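Local coordinates for protein collagen adhesin (Staphylococcus aureus, PDB 2F68) that binds collagen as a staphylococcal cell-surface adhesin, probably by wrapping the collagen triple helix between its two domains in a "collagen hug", at residues Val151-Thr156 / Trp169-Asn174; Asp183-Asp188 / Asp241-Gln246. All blocks are in the same frame, centred on the assembly; numbering follows the deposited sequence.

Followed from the N terminus, the chain first closes interaction 1: the hairpin of strands 154-156 and 166-173 brings 151-156 back against 169-174 across twelve intervening residues. Interaction 2 opens only afterwards, at 183-188, and closes at 241-246 after a much longer excursion, so the two follow in series, neither crossing nor enclosing one another. They belong to different antiparallel sheets, the first at the edge of a five-stranded one, the second inside a six-stranded one. The sheets pack face to face here: Ile173 CG2 lies 3.7 Å from Ile184 CG2, and Tyr153 OH lies 3.4 Å from Ile186 CG2.

Interaction 1: residues Val151-Thr156 / Trp169-Asn174; sequences VFYYKT and WFLNIN
A beta hairpin at the edge of the five-stranded sheet joins strand 154-156 to strand 166-173, and its two ends differ in character. At one end Thr156 and Phe170 form a hydrogen-bonded antiparallel pair, the bond from Phe170 N to Thr156 O measuring 2.7 Å. The next hydrogen-bonded pair, Tyr154 with Asn172, is looser: Asn172 N reaches Tyr154 O at 3.3 Å, while the return bond from Tyr154 N to Asn172 O is weak. Asn172 CB sits over one face of the Tyr154 ring in a CH-pi contact, and the Asn172 amide plane is turned 49° from the ring; Asn172 OD1 is hydrogen-bonded to Ser255 OG.

On the side facing the domain interior, Tyr153, Lys155, Leu171 and Ile173 line up. Tyr153 lays CD1 against Ile173 CG1 at 3.6 Å, while Leu171 CG approaches the edge of the phenol near OH, which hydrogen-bonds to Ser274 OG. The Lys155 chain runs beside Leu171, with CD 3.7 Å from Leu171 CD1, then bends at chi3 and chi4 and delivers NZ to Asn272 O. A long aliphatic stem with a polar tip suits this buried place.

Beyond the regular strands, Phe152 has CG anti to its backbone N (chi1 -176°), which carries the ring across Asn174. Asn174 CA lies 3.9 Å from the ring centroid, over the face, in a CH-pi contact, and the side-chain amide is inclined only 21° to the ring. That amide is tied by ND2 to Gly249 O and by OD1 to Ser178 N.

Aromatic and aliphatic side chains of Phe152, Tyr153, Leu171 and Ile173 thus cover much of this buried seam, while hydrogen bonds to strand 269-278 satisfy the polar ends of Tyr153 and Lys155, and those to helix 246-249 and the loop at Ser178 satisfy Asn174.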
# COMPACT_ATOMS: atom_id res chain seq x y z
N VAL A 151 15.33 -13.44 10.60
CA VAL A 151 15.70 -13.27 12.00
C VAL A 151 14.57 -13.75 12.92
O VAL A 151 13.49 -14.11 12.44
CB VAL A 151 16.08 -11.80 12.34
CG1 VAL A 151 17.41 -11.43 11.69
CG2 VAL A 151 14.98 -10.83 11.92
N PHE A 152 14.82 -13.76 14.23
CA PHE A 152 13.82 -14.16 15.21
C PHE A 152 12.58 -13.28 15.12
O PHE A 152 11.48 -13.76 14.85
CB PHE A 152 14.40 -14.14 16.63
CG PHE A 152 13.44 -14.62 17.69
CD1 PHE A 152 13.43 -15.96 18.07
CD2 PHE A 152 12.56 -13.74 18.31
CE1 PHE A 152 12.55 -16.42 19.06
CE2 PHE A 152 11.67 -14.19 19.29
CZ PHE A 152 11.67 -15.53 19.67
N TYR A 153 12.77 -11.98 15.35
CA TYR A 153 11.67 -11.02 15.32
C TYR A 153 12.00 -9.79 14.48
O TYR A 153 13.04 -9.16 14.66
CB TYR A 153 11.27 -10.61 16.75
CG TYR A 153 10.28 -9.46 16.81
CD1 TYR A 153 8.94 -9.65 16.48
CD2 TYR A 153 10.69 -8.19 17.20
CE1 TYR A 153 8.03 -8.60 16.53
CE2 TYR A 153 9.78 -7.13 17.26
CZ TYR A 153 8.46 -7.34 16.92
OH TYR A 153 7.56 -6.30 16.98
N TYR A 154 11.10 -9.48 13.55
CA TYR A 154 11.17 -8.25 12.77
C TYR A 154 9.77 -7.71 12.51
O TYR A 154 8.80 -8.48 12.49
CB TYR A 154 11.93 -8.47 11.45
CG TYR A 154 11.15 -9.22 10.38
CD1 TYR A 154 11.12 -10.61 10.35
CD2 TYR A 154 10.46 -8.52 9.38
CE1 TYR A 154 10.41 -11.29 9.37
CE2 TYR A 154 9.75 -9.20 8.40
CZ TYR A 154 9.72 -10.58 8.40
OH TYR A 154 9.02 -11.26 7.42
N LYS A 155 9.67 -6.40 12.32
CA LYS A 155 8.38 -5.75 12.10
C LYS A 155 8.33 -5.05 10.74
O LYS A 155 9.26 -4.33 10.37
CB LYS A 155 8.09 -4.76 13.23
CG LYS A 155 6.64 -4.34 13.34
CD LYS A 155 6.39 -3.44 14.55
CE LYS A 155 7.13 -2.11 14.44
NZ LYS A 155 6.87 -1.40 13.15
N THR A 156 7.25 -5.28 10.01
CA THR A 156 7.06 -4.71 8.67
C THR A 156 5.62 -4.26 8.44
O THR A 156 4.72 -4.60 9.21
CB THR A 156 7.52 -5.69 7.56
OG1 THR A 156 7.42 -5.06 6.28
CG2 THR A 156 6.68 -6.97 7.57
N TRP A 169 0.11 -3.60 9.31
CA TRP A 169 1.30 -3.83 10.14
C TRP A 169 1.44 -5.31 10.47
O TRP A 169 0.45 -6.00 10.69
CB TRP A 169 1.23 -3.01 11.43
CG TRP A 169 1.23 -1.52 11.21
CD1 TRP A 169 0.18 -0.67 11.37
CD2 TRP A 169 2.34 -0.72 10.78
NE1 TRP A 169 0.55 0.61 11.07
CE2 TRP A 169 1.87 0.62 10.71
CE3 TRP A 169 3.67 -0.99 10.46
CZ2 TRP A 169 2.70 1.68 10.33
CZ3 TRP A 169 4.50 0.07 10.07
CH2 TRP A 169 4.00 1.39 10.02
N PHE A 170 2.68 -5.79 10.50
CA PHE A 170 2.97 -7.21 10.75
C PHE A 170 4.02 -7.39 11.84
O PHE A 170 5.14 -6.88 11.73
CB PHE A 170 3.42 -7.90 9.46
CG PHE A 170 2.35 -8.00 8.41
CD1 PHE A 170 2.21 -7.00 7.45
CD2 PHE A 170 1.49 -9.09 8.37
CE1 PHE A 170 1.22 -7.08 6.47
CE2 PHE A 170 0.50 -9.19 7.39
CZ PHE A 170 0.36 -8.18 6.44
N LEU A 171 3.65 -8.13 12.89
CA LEU A 171 4.58 -8.49 13.96
C LEU A 171 4.96 -9.96 13.85
O LEU A 171 4.25 -10.84 14.34
CB LEU A 171 3.97 -8.19 15.34
CG LEU A 171 4.23 -6.81 15.97
CD1 LEU A 171 3.49 -5.70 15.24
CD2 LEU A 171 3.83 -6.83 17.44
N ASN A 172 6.08 -10.22 13.19
CA ASN A 172 6.55 -11.58 12.93
C ASN A 172 7.51 -12.08 14.00
O ASN A 172 8.70 -11.74 14.00
CB ASN A 172 7.19 -11.66 11.53
CG ASN A 172 6.23 -11.28 10.42
OD1 ASN A 172 5.12 -11.80 10.33
ND2 ASN A 172 6.65 -10.36 9.57
N ILE A 173 6.99 -12.89 14.92
CA ILE A 173 7.74 -13.38 16.07
C ILE A 173 8.15 -14.85 15.89
O ILE A 173 7.34 -15.67 15.46
CB ILE A 173 6.94 -13.23 17.39
CG1 ILE A 173 6.24 -11.87 17.45
CG2 ILE A 173 7.85 -13.43 18.61
CD1 ILE A 173 5.13 -11.77 18.49
N ASN A 174 9.40 -15.15 16.24
CA ASN A 174 9.97 -16.51 16.16
C ASN A 174 9.74 -17.17 14.80
O ASN A 174 9.09 -18.22 14.70
CB ASN A 174 9.46 -17.38 17.32
CG ASN A 174 10.31 -18.64 17.53
OD1 ASN A 174 11.43 -18.75 17.02
ND2 ASN A 174 9.77 -19.58 18.29

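Interaction 2: residues Asp183-Asp188 / Asp241-Gln246; sequences DITIKD and DVTIPQ
Ile186 O accepts the shortest bond of this contact, from Val242 N at 2.7 Å. The same carbonyl oxygen also receives a CA-H...O contact from Asp241 CA at 3.4 Å, as is common between antiparallel strands. Ile186 N answers with a nearly straight bond to Val242 O (2.8 Å, 175° at the hydrogen). The Ile184 and Ile244 pair repeats this reciprocal grip, but its bond from Ile184 N to Ile244 O is more bent, at 136°, where strand 241-244 gives way to Pro245.

Ile184, Ile186, Val242 and Ile244 share one face, and CB of Ile186 meets CB of Val242 at 4.1 Å. These branched apolar residues suit both extended strands and a buried layer: Ile184 and Ile186 pack on Ile173, Val242 on Ile256 and Ile244 on Phe254.

Thr185, Thr243, Lys187 and Asp241 occupy the other, more polar face. Asp241 OD1 rests against the aliphatic CG of Lys187 at 3.4 Å, whereas the extended lysine chain carries NZ away from it. A water donates to both Asp241 OD1 and Asp188 O, bridging the strands at this end.

At the other end Asp183 OD1 receives Gln246 N at 3.0 Å, from above the carboxylate plane. Pro245 is the N-cap of helix 246-249, so this acidic group may also interact favourably with the helix dipole.

Alternating apolar and polar residues on paired antiparallel strands are typical of a beta-sandwich layer, here packed against the five-stranded sheet of the collagen-binding domain.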
# COMPACT_ATOMS: atom_id res chain seq x y z
N ASP A 183 10.38 -16.08 28.42
CA ASP A 183 9.12 -15.57 27.89
C ASP A 183 9.35 -14.43 26.90
O ASP A 183 10.12 -13.50 27.17
CB ASP A 183 8.21 -15.10 29.02
CG ASP A 183 7.74 -16.24 29.92
OD1 ASP A 183 8.18 -17.39 29.72
OD2 ASP A 183 6.93 -15.98 30.83
N ILE A 184 8.68 -14.51 25.75
CA ILE A 184 8.80 -13.49 24.70
C ILE A 184 7.92 -12.29 25.03
O ILE A 184 6.71 -12.43 25.24
CB ILE A 184 8.44 -14.05 23.30
CG1 ILE A 184 9.15 -15.38 23.04
CG2 ILE A 184 8.77 -13.03 22.21
CD1 ILE A 184 8.54 -16.23 21.93
N THR A 185 8.54 -11.11 25.08
CA THR A 185 7.84 -9.87 25.39
C THR A 185 8.03 -8.84 24.28
O THR A 185 9.15 -8.45 23.96
CB THR A 185 8.29 -9.28 26.75
OG1 THR A 185 8.30 -10.31 27.74
CG2 THR A 185 7.36 -8.16 27.20
N ILE A 186 6.91 -8.40 23.70
CA ILE A 186 6.92 -7.40 22.63
C ILE A 186 6.11 -6.18 23.07
O ILE A 186 4.93 -6.29 23.40
CB ILE A 186 6.36 -7.95 21.29
CG1 ILE A 186 6.96 -9.32 20.94
CG2 ILE A 186 6.53 -6.93 20.16
CD1 ILE A 186 8.47 -9.34 20.67
N LYS A 187 6.76 -5.01 23.07
CA LYS A 187 6.09 -3.76 23.43
C LYS A 187 6.00 -2.83 22.22
O LYS A 187 6.96 -2.13 21.88
CB LYS A 187 6.81 -3.07 24.59
CG LYS A 187 6.64 -3.76 25.94
CD LYS A 187 7.26 -2.95 27.06
CE LYS A 187 7.12 -3.66 28.40
NZ LYS A 187 7.73 -2.88 29.51
N ASP A 188 4.83 -2.83 21.58
CA ASP A 188 4.60 -2.05 20.36
C ASP A 188 3.95 -0.70 20.67
O ASP A 188 3.08 -0.59 21.53
CB ASP A 188 3.73 -2.85 19.39
CG ASP A 188 3.65 -2.22 18.01
OD1 ASP A 188 2.90 -1.23 17.85
OD2 ASP A 188 4.31 -2.72 17.08
N ASP A 241 0.88 -4.56 23.76
CA ASP A 241 1.87 -5.31 24.54
C ASP A 241 1.59 -6.81 24.47
O ASP A 241 0.55 -7.28 24.92
CB ASP A 241 1.88 -4.83 26.00
CG ASP A 241 2.35 -3.38 26.13
OD1 ASP A 241 3.34 -3.00 25.47
OD2 ASP A 241 1.72 -2.63 26.92
N VAL A 242 2.54 -7.54 23.89
CA VAL A 242 2.39 -8.98 23.69
C VAL A 242 3.33 -9.76 24.61
O VAL A 242 4.54 -9.53 24.63
CB VAL A 242 2.65 -9.39 22.21
CG1 VAL A 242 2.30 -10.86 21.98
CG2 VAL A 242 1.86 -8.50 21.26
N THR A 243 2.75 -10.68 25.38
CA THR A 243 3.52 -11.57 26.26
C THR A 243 3.21 -13.02 25.91
O THR A 243 2.05 -13.44 25.94
CB THR A 243 3.21 -11.30 27.75
OG1 THR A 243 3.33 -9.90 28.03
CG2 THR A 243 4.17 -12.07 28.65
N ILE A 244 4.25 -13.78 25.57
CA ILE A 244 4.11 -15.19 25.23
C ILE A 244 5.02 -16.04 26.12
O ILE A 244 6.23 -15.82 26.14
CB ILE A 244 4.42 -15.47 23.73
CG1 ILE A 244 3.60 -14.55 22.82
CG2 ILE A 244 4.17 -16.94 23.39
CD1 ILE A 244 4.16 -14.39 21.41
N PRO A 245 4.44 -17.00 26.87
CA PRO A 245 5.21 -17.93 27.70
C PRO A 245 6.18 -18.77 26.88
O PRO A 245 5.94 -19.02 25.70
CB PRO A 245 4.13 -18.82 28.32
CG PRO A 245 2.88 -18.02 28.26
CD PRO A 245 2.99 -17.24 26.99
N GLN A 246 7.26 -19.21 27.52
CA GLN A 246 8.33 -19.96 26.83
C GLN A 246 7.90 -21.36 26.37
O GLN A 246 8.50 -21.91 25.44
CB GLN A 246 9.60 -20.03 27.69
CG GLN A 246 9.49 -20.87 28.96
CD GLN A 246 10.81 -20.98 29.69
OE1 GLN A 246 11.51 -21.99 29.60
NE2 GLN A 246 11.17 -19.93 30.43
O HOH W 1 3.97 -0.38 24.38